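PDB 4A8X: RNA-binding protein with serine-rich domain 1 from Homo sapiens, which serves as an auxiliary component of the exon junction complex deposited at mRNA splice junctions, contributing its RNA recognition motif to assembly of the ASAP complex. Local coordinates for residues A[65-69]-A[70-74]. Sequence-based numbering, arbitrary orientation.
Sequences KHMDG and GQIDG
A type II beta turn from Met67 to Gly70 carries the chain of this RNA recognition motif out of helix 57-67 and into the short strand 71-72, outermost in the sheet of this chain, a compact example of how a turn converts helix into sheet. One backbone bond closes it: Gly70 N donates to Met67 O over 2.9 Å, with a fairly straight N-H...O angle of 160°. Asp68 is the first residue to abandon helical backbone angles, and Gly69 follows at positive phi, as the third residue of a type II turn does and as glycine readily allows.

In the RRM fold the second helix leads through this loop toward the last long strand, here 75-82, and the turn is tied to that strand by backbone hydrogen bonds between Ile77 and both Gly69 and Gly70, while Asp68 OD1 accepts from Ala79 N. Met67 reaches past the turn to the strand that follows. Its side chain bends at both chi2 (-59°) and chi3 (-82°), which carries the terminal methyl to Ile72. Met67 CE lies 3.6 Å from Ile72 CG1 and 3.8 Å from Ile72 CD1, so the methyl meets the longer branch of the isoleucine, the two side chains crossing at about a right angle. Ile24 and Phe25 of helix 18-26 pack against both residues, as does Ile77, making the pair part of the apolar layer between helices and sheet. Gln71 and Ile72 also pair antiparallel with a strand of another protein's chain, extending the sheet across the interface.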
loop_
_atom_site.group_PDB
_atom_site.type_symbol
_atom_site.label_atom_id
_atom_site.label_comp_id
_atom_site.label_asym_id
_atom_site.label_seq_id
_atom_site.Cartn_x
_atom_site.Cartn_y
_atom_site.Cartn_z
ATOM N N LYS A 65 10.538 2.136 19.972
ATOM C CA LYS A 65 11.640 1.178 19.866
ATOM C C LYS A 65 11.489 0.186 18.671
ATOM O O LYS A 65 12.419 0.044 17.858
ATOM C CB LYS A 65 11.737 0.444 21.222
ATOM C CG LYS A 65 12.944 -0.417 21.439
ATOM C CD LYS A 65 12.973 -1.015 22.869
ATOM C CE LYS A 65 13.788 -2.311 22.891
ATOM N NZ LYS A 65 13.786 -3.014 24.205
ATOM N N HIS A 66 10.321 -0.460 18.549
ATOM C CA HIS A 66 10.069 -1.467 17.507
ATOM C C HIS A 66 9.581 -0.929 16.163
ATOM O O HIS A 66 9.697 -1.619 15.154
ATOM C CB HIS A 66 9.071 -2.518 18.013
ATOM C CG HIS A 66 9.600 -3.327 19.157
ATOM N ND1 HIS A 66 9.892 -2.771 20.382
ATOM C CD2 HIS A 66 9.932 -4.635 19.246
ATOM C CE1 HIS A 66 10.371 -3.708 21.189
ATOM N NE2 HIS A 66 10.402 -4.845 20.523
ATOM N N MET A 67 9.017 0.269 16.120
ATOM C CA MET A 67 8.337 0.689 14.888
ATOM C C MET A 67 8.810 1.999 14.232
ATOM O O MET A 67 8.383 2.307 13.127
ATOM C CB MET A 67 6.826 0.743 15.117
ATOM C CG MET A 67 6.173 -0.636 15.155
ATOM S SD MET A 67 6.369 -1.664 13.655
ATOM C CE MET A 67 5.065 -0.993 12.585
ATOM N N ASP A 68 9.698 2.756 14.868
ATOM C CA ASP A 68 10.253 3.914 14.205
ATOM C C ASP A 68 11.273 3.352 13.223
ATOM O O ASP A 68 12.283 2.803 13.641
ATOM C CB ASP A 68 10.930 4.875 15.156
ATOM C CG ASP A 68 11.514 6.053 14.430
ATOM O OD1 ASP A 68 10.863 6.608 13.512
ATOM O OD2 ASP A 68 12.632 6.438 14.766
ATOM N N GLY A 69 10.972 3.395 11.930
ATOM C CA GLY A 69 11.780 2.652 10.971
ATOM C C GLY A 69 11.259 1.278 10.619
ATOM O O GLY A 69 11.862 0.577 9.795
ATOM N N GLY A 70 10.134 0.885 11.232
ATOM C CA GLY A 70 9.469 -0.371 10.929
ATOM C C GLY A 70 8.718 -0.185 9.599
ATOM O O GLY A 70 8.860 0.862 8.925
ATOM N N GLN A 71 7.975 -1.198 9.207
ATOM C CA GLN A 71 7.260 -1.187 7.926
ATOM C C GLN A 71 5.789 -1.484 8.089
ATOM O O GLN A 71 5.424 -2.364 8.854
ATOM C CB GLN A 71 7.848 -2.240 6.976
ATOM C CG GLN A 71 9.291 -1.983 6.588
ATOM C CD GLN A 71 9.880 -3.167 5.856
ATOM O OE1 GLN A 71 9.550 -3.409 4.700
ATOM N NE2 GLN A 71 10.731 -3.939 6.537
ATOM N N ILE A 72 4.949 -0.762 7.341
ATOM C CA ILE A 72 3.516 -1.032 7.269
ATOM C C ILE A 72 3.058 -0.918 5.801
ATOM O O ILE A 72 3.341 0.089 5.132
ATOM C CB ILE A 72 2.683 -0.086 8.164
ATOM C CG1 ILE A 72 3.125 -0.119 9.654
ATOM C CG2 ILE A 72 1.159 -0.440 8.011
ATOM C CD1 ILE A 72 2.264 0.764 10.627
ATOM N N ASP A 73 2.388 -1.955 5.329
ATOM C CA ASP A 73 1.976 -2.104 3.930
ATOM C C ASP A 73 3.077 -1.781 2.933
ATOM O O ASP A 73 2.855 -0.997 1.989
ATOM C CB ASP A 73 0.746 -1.228 3.627
ATOM C CG ASP A 73 0.144 -1.525 2.278
ATOM O OD1 ASP A 73 0.204 -2.693 1.822
ATOM O OD2 ASP A 73 -0.391 -0.564 1.662
ATOM N N GLY A 74 4.268 -2.338 3.162
ATOM C CA GLY A 74 5.353 -2.289 2.205
ATOM C C GLY A 74 6.122 -0.994 2.199
ATOM O O GLY A 74 6.931 -0.755 1.314
#